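Local coordinates for protein uracil-DNA glycosylase (Sulfolobus tokodaii str. 7, PDB 4ZBY) that belongs to the uracil-DNA glycosylase superfamily, an alpha/beta protein that carries an iron/sulfur cluster and holds a bound uracil in this model, at residues N25-E30 and G52-G57; M38-A43 and F79-V84. One frame throughout, in Å; residues are numbered along the deposited sequence. Where two conformers were deposited one is given.

Contact 1: N25-E30 and G52-G57. With URA (uracil), chain C.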
# COMPACT_ATOMS: atom_id res chain seq x y z
N ASN A 25 2.34 9.56 -15.76
CA ASN A 25 1.10 8.82 -15.48
C ASN A 25 0.78 8.81 -14.01
O ASN A 25 1.66 8.52 -13.21
CB ASN A 25 1.19 7.36 -15.91
CG ASN A 25 1.31 7.20 -17.39
OD1 ASN A 25 0.33 7.35 -18.13
ND2 ASN A 25 2.51 6.90 -17.84
N ALA A 26 -0.47 9.08 -13.65
CA ALA A 26 -0.94 8.84 -12.27
C ALA A 26 -0.98 7.34 -12.10
O ALA A 26 -1.08 6.61 -13.09
CB ALA A 26 -2.32 9.46 -12.04
N VAL A 27 -0.96 6.87 -10.85
CA VAL A 27 -0.90 5.44 -10.56
C VAL A 27 -2.00 5.08 -9.57
O VAL A 27 -1.77 5.14 -8.33
CB VAL A 27 0.49 5.05 -9.98
CG1 VAL A 27 0.61 3.56 -9.75
CG2 VAL A 27 1.63 5.53 -10.92
N PRO A 28 -3.18 4.69 -10.08
CA PRO A 28 -4.30 4.40 -9.17
C PRO A 28 -4.13 3.10 -8.36
O PRO A 28 -4.63 3.01 -7.24
CB PRO A 28 -5.52 4.29 -10.10
CG PRO A 28 -4.98 4.08 -11.45
CD PRO A 28 -3.60 4.76 -11.48
N GLY A 29 -3.37 2.15 -8.88
CA GLY A 29 -3.25 0.86 -8.21
C GLY A 29 -3.85 -0.18 -9.12
O GLY A 29 -4.59 0.17 -10.03
N GLU A 30 -3.56 -1.45 -8.86
CA GLU A 30 -4.05 -2.52 -9.71
C GLU A 30 -4.24 -3.80 -8.90
O GLU A 30 -3.55 -4.00 -7.89
CB GLU A 30 -3.10 -2.73 -10.90
CG GLU A 30 -1.72 -3.27 -10.55
CD GLU A 30 -0.76 -3.30 -11.74
OE1 GLU A 30 -1.12 -2.84 -12.84
OE2 GLU A 30 0.37 -3.80 -11.56
N GLY A 52 2.63 3.93 -15.19
CA GLY A 52 1.27 4.01 -14.68
C GLY A 52 0.85 2.86 -13.77
O GLY A 52 -0.33 2.58 -13.60
N ARG A 53 1.84 2.19 -13.17
CA ARG A 53 1.63 0.94 -12.42
C ARG A 53 2.38 1.03 -11.11
O ARG A 53 3.46 1.59 -11.09
CB ARG A 53 2.13 -0.26 -13.22
CG ARG A 53 1.70 -0.32 -14.67
CD ARG A 53 2.21 -1.59 -15.27
NE ARG A 53 1.91 -2.69 -14.36
CZ ARG A 53 2.53 -3.86 -14.37
NH1 ARG A 53 3.49 -4.10 -15.26
NH2 ARG A 53 2.18 -4.80 -13.50
N PRO A 54 1.84 0.47 -10.01
CA PRO A 54 2.54 0.53 -8.73
C PRO A 54 3.64 -0.54 -8.62
O PRO A 54 3.52 -1.62 -9.22
CB PRO A 54 1.43 0.29 -7.71
CG PRO A 54 0.49 -0.61 -8.43
CD PRO A 54 0.52 -0.20 -9.89
N PHE A 55 4.68 -0.23 -7.86
CA PHE A 55 5.69 -1.21 -7.49
C PHE A 55 6.20 -2.03 -8.70
O PHE A 55 6.05 -3.27 -8.77
CB PHE A 55 5.14 -2.10 -6.37
CG PHE A 55 5.14 -1.43 -5.01
CD1 PHE A 55 6.34 -1.19 -4.35
CD2 PHE A 55 3.96 -1.03 -4.40
CE1 PHE A 55 6.36 -0.59 -3.10
CE2 PHE A 55 3.97 -0.41 -3.17
CZ PHE A 55 5.16 -0.20 -2.51
N VAL A 56 6.85 -1.34 -9.63
CA VAL A 56 7.44 -2.01 -10.81
C VAL A 56 8.94 -1.78 -10.96
O VAL A 56 9.59 -2.38 -11.81
CB VAL A 56 6.73 -1.58 -12.13
CG1 VAL A 56 5.37 -2.22 -12.22
CG2 VAL A 56 6.64 -0.05 -12.28
N GLY A 57 9.49 -0.89 -10.15
CA GLY A 57 10.93 -0.67 -10.13
C GLY A 57 11.60 -1.73 -9.27
O GLY A 57 10.98 -2.74 -8.94
N1 URA C . 7.44 2.98 -3.71
C2 URA C . 6.17 3.00 -3.25
O2 URA C . 5.86 3.43 -2.15
N3 URA C . 5.21 2.71 -4.14
C4 URA C . 5.40 2.40 -5.44
O4 URA C . 4.44 2.08 -6.12
C5 URA C . 6.74 2.37 -5.88
C6 URA C . 7.74 2.66 -5.01
O HOH W 1 -2.09 1.64 -11.45

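Contact 2: M38-A43 and F79-V84. With URA (uracil), chain C.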
# COMPACT_ATOMS: atom_id res chain seq x y z
N MET A 38 -4.44 -6.45 0.65
CA MET A 38 -4.24 -5.18 -0.03
C MET A 38 -2.90 -4.63 0.46
O MET A 38 -2.64 -4.64 1.66
CB MET A 38 -5.43 -4.25 0.28
CG MET A 38 -5.38 -2.88 -0.33
SD MET A 38 -6.99 -2.08 0.02
CE MET A 38 -6.63 -0.54 -0.78
N PHE A 39 -2.04 -4.22 -0.47
CA PHE A 39 -0.73 -3.63 -0.12
C PHE A 39 -0.79 -2.14 -0.38
O PHE A 39 -1.24 -1.72 -1.44
CB PHE A 39 0.40 -4.25 -0.96
CG PHE A 39 0.58 -5.71 -0.70
CD1 PHE A 39 1.49 -6.14 0.26
CD2 PHE A 39 -0.21 -6.63 -1.35
CE1 PHE A 39 1.63 -7.49 0.55
CE2 PHE A 39 -0.08 -8.00 -1.07
CZ PHE A 39 0.84 -8.42 -0.13
N VAL A 40 -0.33 -1.36 0.57
CA VAL A 40 -0.33 0.10 0.38
C VAL A 40 1.04 0.67 0.64
O VAL A 40 1.55 0.58 1.76
CB VAL A 40 -1.34 0.80 1.34
CG1 VAL A 40 -1.45 2.29 1.02
CG2 VAL A 40 -2.71 0.13 1.25
N GLY A 41 1.63 1.27 -0.39
CA GLY A 41 2.90 1.96 -0.23
C GLY A 41 2.75 3.45 -0.05
O GLY A 41 1.68 3.98 0.26
N GLU A 42 3.87 4.15 -0.24
CA GLU A 42 3.94 5.60 -0.05
C GLU A 42 3.45 6.38 -1.28
O GLU A 42 2.41 7.07 -1.23
CB GLU A 42 5.38 6.00 0.27
CG GLU A 42 5.59 7.51 0.39
CD GLU A 42 7.05 7.89 0.60
OE1 GLU A 42 7.90 6.98 0.76
OE2 GLU A 42 7.34 9.11 0.59
N ALA A 43 4.21 6.30 -2.35
CA ALA A 43 3.91 7.02 -3.59
C ALA A 43 4.71 6.39 -4.71
O ALA A 43 5.74 5.72 -4.46
CB ALA A 43 4.24 8.53 -3.44
N PHE A 79 -4.32 -6.74 -4.22
CA PHE A 79 -4.50 -5.38 -4.71
C PHE A 79 -3.37 -4.53 -4.18
O PHE A 79 -3.02 -4.62 -3.00
CB PHE A 79 -5.86 -4.79 -4.31
CG PHE A 79 -6.19 -3.51 -5.05
CD1 PHE A 79 -5.80 -2.29 -4.54
CD2 PHE A 79 -6.87 -3.56 -6.27
CE1 PHE A 79 -6.09 -1.10 -5.23
CE2 PHE A 79 -7.15 -2.39 -6.97
CZ PHE A 79 -6.75 -1.16 -6.44
N ILE A 80 -2.77 -3.72 -5.07
CA ILE A 80 -1.57 -2.96 -4.70
C ILE A 80 -1.75 -1.50 -5.07
O ILE A 80 -2.10 -1.19 -6.21
CB ILE A 80 -0.33 -3.50 -5.44
CG1 ILE A 80 -0.06 -4.96 -5.05
CG2 ILE A 80 0.88 -2.60 -5.12
CD1 ILE A 80 1.05 -5.62 -5.93
N THR A 81 -1.56 -0.61 -4.11
CA THR A 81 -1.67 0.81 -4.40
C THR A 81 -0.80 1.58 -3.42
O THR A 81 0.05 1.00 -2.76
CB THR A 81 -3.15 1.26 -4.37
OG1 THR A 81 -3.24 2.62 -4.84
CG2 THR A 81 -3.76 1.14 -2.98
N ASN A 82 -1.00 2.90 -3.37
CA ASN A 82 -0.23 3.80 -2.52
C ASN A 82 -1.14 4.85 -1.91
O ASN A 82 -2.20 5.12 -2.44
CB ASN A 82 0.87 4.53 -3.30
CG ASN A 82 1.93 3.58 -3.85
OD1 ASN A 82 2.75 3.07 -3.11
ND2 ASN A 82 1.92 3.37 -5.16
N VAL A 83 -0.69 5.48 -0.82
CA VAL A 83 -1.50 6.51 -0.19
C VAL A 83 -1.55 7.77 -1.08
O VAL A 83 -2.57 8.47 -1.12
CB VAL A 83 -0.97 6.84 1.23
CG1 VAL A 83 0.46 7.35 1.17
CG2 VAL A 83 -1.88 7.82 1.94
N VAL A 84 -0.47 8.05 -1.82
CA VAL A 84 -0.44 9.13 -2.78
C VAL A 84 -0.20 8.50 -4.15
O VAL A 84 0.60 7.57 -4.28
CB VAL A 84 0.66 10.16 -2.44
CG1 VAL A 84 0.94 11.09 -3.60
CG2 VAL A 84 0.20 10.96 -1.21
N1 URA C . 7.44 2.98 -3.71
C2 URA C . 6.17 3.00 -3.25
O2 URA C . 5.86 3.43 -2.15
N3 URA C . 5.21 2.71 -4.14
C4 URA C . 5.40 2.40 -5.44
O4 URA C . 4.44 2.08 -6.12
C5 URA C . 6.74 2.37 -5.88
C6 URA C . 7.74 2.66 -5.01

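Contact 1: N25-E30 and G52-G57
Glu30 and Arg53 meet through their charged ends. In one of the two Glu30 conformers, OE2 receives Arg53 NH2 at 2.8 Å on its syn side, with an N-H...O angle of 163°, and lies close to the guanidinium plane. The two groups do not lie flat against each other, since carboxylate and guanidinium planes are 44° apart, and the bonds from NE to the two oxygens are weak. A bend at chi3 (47°) turns the end of the Arg53 chain back toward the acid. Val56 CG1 sits over the centre of one guanidinium face, 3.9 Å above it. Glu30 OE2 has a second cationic partner in Arg75, so this carboxylate is shared, which probably favours its charged form.

Pro54 lies across the outer part of Glu30, its CD 3.8 Å from the carboxylate carbon, Glu30 CD. From the other segment Val27 presses CG1 onto the Arg53-Pro54 peptide, 3.3 Å from Pro54 N, while CG2 faces Gly52. Farther back, Asn25 CB rests against Gly52 CA at 3.6 Å, where positive phi lets the chain leave helix 46-51. A water spans the gap between the backbones, accepting from Gly29 N and donating to Gly52 O.

Beyond the packed proline, Phe55 lays one ring face on the uracil, whose N3 stands 3.3 Å above the ring plane, offset toward the rim. Its own backbone N donates to uracil O4 at 2.9 Å. A phenylalanine ring laid face-on against the uracil is a hallmark of the uracil pocket in the uracil-DNA glycosylase superfamily.

Contact 2: M38-A43 and F79-V84
The Phe39 ring takes the carbonyl of Phe79 at its edge, near the ring plane, with Phe79 O 3.8 Å from Phe39 CD2; Ile80 CG1 meets the same ring carbon obliquely at 4.1 Å. The second flat group, the Asn82 carboxamide, turns its polar end to the uracil: OD1 accepts from uracil N3 at 2.7 Å in a nearly straight bond (168°), and ND2 donates to O4 at 3.0 Å. With both ends used, the flip of this amide is fixed. Its CG stands beside the backbone N (chi1 -64°), which brings OD1 to 3.1 Å from Gly41 C, over a residue with no side chain to obstruct it.

Strands 38-41 and 79-82 are parallel neighbours in the mixed central sheet, joined through helices 46-51 and 58-71 in a beta-alpha-beta crossover, and the pocket opens at their C-terminal ends, as is usual in such folds. Bonds alternate along the pair, from Phe39 N to Phe79 O through to Gly41 N, which meets Thr81 O on a lone pair. On the sheet face opposite Phe39, extended Met38 carries CE to 4.0 Å from Thr81 CG2.

Past the strands, Val83 N reaches Gly41 O from above the carbonyl plane and Val84 N donates to Glu42 O. Glu42 N donates a hydrogen bond to uracil O2 at 2.9 Å, while Ala43 CB packs on Val84, a residue that touches the iron/sulfur cluster.

From the N terminus the chain passes through 25-30, 38-43, 52-57 and 79-84, so the two contacts cross. Contact 1 closes the loop that runs out through strand 37-41 and helix 46-51; contact 2 closes the longer one over helices 46-51 and 58-71. Their centres are 9 Å apart and they touch directly. Pro28 O probably bonds to Thr81 OG1 and Glu30 O to Ile80 N, the latter joining short edge strand 30-31 to strand 79-82, while Pro54 and Phe55 pack on Ile80. Together they bind the loop before the sheet's edge, two of its parallel strands and the loop between the two helices, with 52-57, 38-43 and 79-84 lining the uracil pocket.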